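Local structure of conserved hypothetical protein BatB (Bacteroides thetaiotaomicron, 3IBS) at residues 13-18 against 99-104; 53-58 against 64-69. The protein is of unknown function but carries a von Willebrand factor type A domain that binds magnesium, and probably works at the cell membrane. All coordinates share one frame; numbering follows the deposited sequence.

Contact 1 (13-18 against 99-104)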
loop_
_atom_site.group_PDB
_atom_site.type_symbol
_atom_site.label_atom_id
_atom_site.label_comp_id
_atom_site.label_asym_id
_atom_site.label_seq_id
_atom_site.Cartn_x
_atom_site.Cartn_y
_atom_site.Cartn_z
ATOM N N GLU A 13 -8.430 20.415 32.646
ATOM C CA GLU A 13 -7.502 19.315 32.607
ATOM C C GLU A 13 -7.858 18.429 31.411
ATOM O O GLU A 13 -9.017 17.995 31.254
ATOM C CB GLU A 13 -7.544 18.538 33.917
ATOM C CG GLU A 13 -7.131 19.398 35.141
ATOM C CD GLU A 13 -7.158 18.666 36.487
ATOM O OE1 GLU A 13 -7.490 17.458 36.564
ATOM O OE2 GLU A 13 -6.841 19.339 37.499
ATOM N N VAL A 14 -6.862 18.189 30.558
ATOM C CA VAL A 14 -7.069 17.444 29.318
ATOM C C VAL A 14 -6.084 16.267 29.277
ATOM O O VAL A 14 -4.860 16.462 29.376
ATOM C CB VAL A 14 -6.868 18.359 28.069
ATOM C CG1 VAL A 14 -6.937 17.536 26.770
ATOM C CG2 VAL A 14 -7.902 19.472 28.028
ATOM N N ILE A 15 -6.612 15.052 29.175
ATOM C CA ILE A 15 -5.750 13.899 28.993
ATOM C C ILE A 15 -5.963 13.277 27.625
ATOM O O ILE A 15 -7.085 12.941 27.247
ATOM C CB ILE A 15 -5.914 12.865 30.134
ATOM C CG1 ILE A 15 -5.397 13.489 31.449
ATOM C CG2 ILE A 15 -5.113 11.604 29.823
ATOM C CD1 ILE A 15 -5.709 12.665 32.694
ATOM N N ILE A 16 -4.882 13.145 26.862
ATOM C CA ILE A 16 -4.990 12.550 25.534
ATOM C C ILE A 16 -4.644 11.070 25.612
ATOM O O ILE A 16 -3.639 10.702 26.211
ATOM C CB ILE A 16 -4.045 13.248 24.547
ATOM C CG1 ILE A 16 -4.525 14.698 24.377
ATOM C CG2 ILE A 16 -4.044 12.493 23.159
ATOM C CD1 ILE A 16 -3.440 15.656 24.422
ATOM N N ALA A 17 -5.470 10.228 25.005
ATOM C CA ALA A 17 -5.203 8.799 25.018
ATOM C C ALA A 17 -4.936 8.418 23.572
ATOM O O ALA A 17 -5.842 8.385 22.758
ATOM C CB ALA A 17 -6.416 8.034 25.591
ATOM N N LEU A 18 -3.675 8.180 23.254
ATOM C CA LEU A 18 -3.263 8.021 21.865
ATOM C C LEU A 18 -3.003 6.547 21.528
ATOM O O LEU A 18 -2.163 5.887 22.140
ATOM C CB LEU A 18 -2.015 8.872 21.601
ATOM C CG LEU A 18 -1.304 8.746 20.245
ATOM C CD1 LEU A 18 -2.248 9.112 19.069
ATOM C CD2 LEU A 18 -0.037 9.642 20.246
ATOM N N ASN A 99 -10.048 4.363 31.312
ATOM C CA ASN A 99 -10.099 4.085 32.764
ATOM C C ASN A 99 -8.844 4.624 33.447
ATOM O O ASN A 99 -8.929 5.205 34.528
ATOM C CB ASN A 99 -10.225 2.592 33.062
ATOM C CG ASN A 99 -11.619 2.043 32.788
ATOM O OD1 ASN A 99 -12.624 2.791 32.681
ATOM N ND2 ASN A 99 -11.693 0.724 32.695
ATOM N N LEU A 100 -7.682 4.436 32.808
ATOM C CA LEU A 100 -6.435 5.004 33.337
ATOM C C LEU A 100 -6.515 6.541 33.353
ATOM O O LEU A 100 -6.109 7.193 34.323
ATOM C CB LEU A 100 -5.228 4.529 32.515
ATOM C CG LEU A 100 -3.820 5.058 32.861
ATOM C CD1 LEU A 100 -3.411 4.737 34.337
ATOM C CD2 LEU A 100 -2.788 4.499 31.858
ATOM N N ALA A 101 -7.050 7.128 32.285
ATOM C CA ALA A 101 -7.198 8.592 32.261
ATOM C C ALA A 101 -8.042 9.133 33.417
ATOM O O ALA A 101 -7.670 10.129 34.047
ATOM C CB ALA A 101 -7.748 9.083 30.908
ATOM N N THR A 102 -9.176 8.490 33.697
ATOM C CA THR A 102 -10.032 8.941 34.808
ATOM C C THR A 102 -9.318 8.909 36.162
ATOM O O THR A 102 -9.599 9.745 37.013
ATOM C CB THR A 102 -11.353 8.130 34.935
ATOM O OG1 THR A 102 -11.080 6.884 35.584
ATOM C CG2 THR A 102 -11.975 7.871 33.566
ATOM N N ARG A 103 -8.410 7.955 36.368
ATOM C CA ARG A 103 -7.597 7.912 37.599
ATOM C C ARG A 103 -6.467 8.955 37.640
ATOM O O ARG A 103 -5.798 9.069 38.646
ATOM C CB ARG A 103 -6.927 6.538 37.772
ATOM C CG ARG A 103 -7.863 5.352 37.854
ATOM C CD ARG A 103 -7.120 4.089 38.382
ATOM N NE ARG A 103 -6.224 3.428 37.417
ATOM C CZ ARG A 103 -6.622 2.680 36.379
ATOM N NH1 ARG A 103 -7.912 2.512 36.101
ATOM N NH2 ARG A 103 -5.725 2.110 35.596
ATOM N N SER A 104 -6.233 9.680 36.546
ATOM C CA SER A 104 -4.998 10.461 36.393
ATOM C C SER A 104 -5.212 11.975 36.541
ATOM O O SER A 104 -4.255 12.766 36.447
ATOM C CB SER A 104 -4.357 10.180 35.027
ATOM O OG SER A 104 -4.014 8.811 34.873
#
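Ser104, whose CB rests on CD1 of Ile15, turns its hydroxyl back into its own segment, where OG donates to Leu100 O at 2.7 Å from well above that carbonyl's plane. The setting is the three-layer fold of the von Willebrand factor type A domain: strand 13-19, inside the parallel part of the sheet, is covered here by segment 99-104, which lies on helix 94-102. Ile15 makes nearly all of the contact from the strand side, and its two branches divide the work. With CG1 anti to the carbonyl carbon (chi1 -67°) and the rest of the chain extended, CD1 reaches segment 99-104 and lies 3.5 Å from Ala101 O. Ala101 O also accepts a hydrogen bond from Ser104 N at 2.9 Å, consistent with a tight turn that leaves Ser104 CB beside Ile15 CD1. Around this patch Ile56 touches both Ile15 and Ala101, while Phe105 packs on Ile15 and Ile115 on Ala101. Earlier on the strand, the carboxylate of Glu13 is held by a salt bridge to Arg113 and a hydrogen bond from Thr106. The shorter branch of Ile15 meets the helix methyl to methyl, CG2 standing 3.8 Å from Ala101 CB.

Contact 2 (53-58 against 64-69); sequences VGMIVF and TQLPIT
Met55, a selenomethionine, and Leu66 lie on the same face of the sheet and run across each other at a slant. Their bases meet first, Met55 CB lying 3.9 Å from Leu66 CB, and farther out Met55 CG meets Leu66 CD2 at 4.0 Å. Chi1 of 176° puts Leu66 CG anti to the backbone N, and chi2 then directs CD2 toward Val53 O; the Met55 chain instead runs on straight at chi2 (178°), carrying SE away, and chi3 bends only the terminal CE. Helix 72-80 closes over this face, with Leu79 on Met55 and Ala75 on both Val53 and Leu66. Gln65 slants across Val57, CB to CG1 at 4.1 Å, and its amide NE2 goes on to bond Phe78 O at the end of the same helix. The two strands form the antiparallel hairpin at the edge of the domain's otherwise parallel sheet, and a classic beta bulge interrupts it. Gln65 and Leu66 both oppose Met55: Gln65 N reaches Met55 O at 2.7 Å and Leu66 N reaches it at 2.9 Å, from the same face of the carbonyl plane, the second almost straight (174°). In return Met55 N donates to Leu66 O at 2.8 Å, on a lone pair. A further register shift separates this pair from Val53 and Thr69, which exchange two backbone bonds. There Val53 O takes Thr69 N at 2.8 Å from above its plane, and the CA of Ile68 makes a CA-H...O contact with the same oxygen at 3.3 Å.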
loop_
_atom_site.group_PDB
_atom_site.type_symbol
_atom_site.label_atom_id
_atom_site.label_comp_id
_atom_site.label_asym_id
_atom_site.label_seq_id
_atom_site.Cartn_x
_atom_site.Cartn_y
_atom_site.Cartn_z
ATOM N N VAL A 53 -2.283 19.258 30.982
ATOM C CA VAL A 53 -2.347 18.253 29.958
ATOM C C VAL A 53 -1.586 17.028 30.406
ATOM O O VAL A 53 -0.524 17.137 31.034
ATOM C CB VAL A 53 -1.828 18.794 28.572
ATOM C CG1 VAL A 53 -0.338 19.180 28.590
ATOM C CG2 VAL A 53 -2.100 17.791 27.474
ATOM N N GLY A 54 -2.151 15.865 30.088
ATOM C CA GLY A 54 -1.484 14.584 30.329
ATOM C C GLY A 54 -1.632 13.714 29.097
ATOM O O GLY A 54 -2.442 14.013 28.215
HETATM N N MSE A 55 -0.843 12.655 29.013
HETATM C CA MSE A 55 -0.916 11.765 27.854
HETATM C C MSE A 55 -0.751 10.312 28.252
HETATM O O MSE A 55 0.097 9.964 29.101
HETATM C CB MSE A 55 0.164 12.102 26.819
HETATM C CG MSE A 55 0.145 13.555 26.324
HETATM SE SE MSE A 55 1.627 13.866 25.053
HETATM C CE MSE A 55 0.836 12.719 23.725
ATOM N N ILE A 56 -1.552 9.479 27.607
ATOM C CA ILE A 56 -1.503 8.028 27.761
ATOM C C ILE A 56 -1.314 7.478 26.364
ATOM O O ILE A 56 -1.888 8.027 25.425
ATOM C CB ILE A 56 -2.850 7.529 28.315
ATOM C CG1 ILE A 56 -2.936 7.836 29.811
ATOM C CG2 ILE A 56 -3.078 6.037 28.025
ATOM C CD1 ILE A 56 -4.344 7.911 30.318
ATOM N N VAL A 57 -0.468 6.459 26.214
ATOM C CA VAL A 57 -0.361 5.754 24.952
ATOM C C VAL A 57 -0.940 4.349 25.157
ATOM O O VAL A 57 -0.893 3.812 26.273
ATOM C CB VAL A 57 1.089 5.746 24.385
ATOM C CG1 VAL A 57 1.518 7.163 23.958
ATOM C CG2 VAL A 57 2.093 5.201 25.425
ATOM N N PHE A 58 -1.553 3.785 24.117
ATOM C CA PHE A 58 -2.110 2.437 24.251
ATOM C C PHE A 58 -2.016 1.635 22.974
ATOM O O PHE A 58 -2.023 2.173 21.841
ATOM C CB PHE A 58 -3.570 2.471 24.760
ATOM C CG PHE A 58 -4.574 3.000 23.748
ATOM C CD1 PHE A 58 -5.218 2.122 22.854
ATOM C CD2 PHE A 58 -4.890 4.355 23.706
ATOM C CE1 PHE A 58 -6.149 2.593 21.932
ATOM C CE2 PHE A 58 -5.824 4.846 22.799
ATOM C CZ PHE A 58 -6.455 3.982 21.897
ATOM N N THR A 64 0.797 5.599 31.131
ATOM C CA THR A 64 0.952 7.033 31.217
ATOM C C THR A 64 2.254 7.470 30.585
ATOM O O THR A 64 3.338 7.096 31.053
ATOM C CB THR A 64 0.952 7.486 32.697
ATOM O OG1 THR A 64 -0.317 7.148 33.285
ATOM C CG2 THR A 64 1.183 9.023 32.795
ATOM N N GLN A 65 2.155 8.277 29.541
ATOM C CA GLN A 65 3.347 8.778 28.840
ATOM C C GLN A 65 3.739 10.095 29.467
ATOM O O GLN A 65 4.900 10.349 29.685
ATOM C CB GLN A 65 3.086 8.935 27.326
ATOM C CG GLN A 65 4.158 9.754 26.513
ATOM C CD GLN A 65 5.432 8.958 26.257
ATOM O OE1 GLN A 65 5.516 7.768 26.603
ATOM N NE2 GLN A 65 6.433 9.604 25.647
ATOM N N LEU A 66 2.751 10.916 29.789
ATOM C CA LEU A 66 2.976 12.221 30.399
ATOM C C LEU A 66 1.974 12.429 31.538
ATOM O O LEU A 66 0.776 12.474 31.299
ATOM C CB LEU A 66 2.846 13.330 29.347
ATOM C CG LEU A 66 2.954 14.781 29.838
ATOM C CD1 LEU A 66 4.433 15.174 30.104
ATOM C CD2 LEU A 66 2.298 15.718 28.842
ATOM N N PRO A 67 2.467 12.539 32.790
ATOM C CA PRO A 67 1.590 12.860 33.920
ATOM C C PRO A 67 1.086 14.274 33.747
ATOM O O PRO A 67 1.777 15.123 33.140
ATOM C CB PRO A 67 2.515 12.736 35.158
ATOM C CG PRO A 67 3.643 11.839 34.688
ATOM C CD PRO A 67 3.851 12.282 33.233
ATOM N N ILE A 68 -0.137 14.502 34.220
ATOM C CA ILE A 68 -0.832 15.766 34.029
ATOM C C ILE A 68 0.034 16.944 34.495
ATOM O O ILE A 68 0.556 16.937 35.616
ATOM C CB ILE A 68 -2.221 15.738 34.727
ATOM C CG1 ILE A 68 -3.016 16.990 34.372
ATOM C CG2 ILE A 68 -2.098 15.578 36.261
ATOM C CD1 ILE A 68 -4.489 16.721 34.047
ATOM N N THR A 69 0.200 17.942 33.632
ATOM C CA THR A 69 1.189 18.993 33.874
ATOM C C THR A 69 0.805 20.290 33.166
ATOM O O THR A 69 0.112 20.275 32.141
ATOM C CB THR A 69 2.636 18.539 33.444
ATOM O OG1 THR A 69 3.619 19.512 33.863
ATOM C CG2 THR A 69 2.739 18.289 31.898
#

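In the fold
Strands 13-19 and 52-58 are neighbours in one sheet, so the two contacts, with centres about 7 Å apart, share a framework: Ile16 O with Ile56 N and Leu18 N with Ile56 O are probable hydrogen bonds between them. Contact 1 is a small, buried layer-to-layer packing, made by aliphatic carbons against segment 99-104. Contact 2 is larger and only partly buried, a strand-to-strand union at the sheet edge that depends mainly on backbone hydrogen bonds. Ile56 joins them, since it belongs to the hairpin yet its CD1 packs against Ala101 N. The helices divide likewise: 94-102 covers the face bearing Ile15 and Ile56, 72-80 the face bearing Met55 and Leu66.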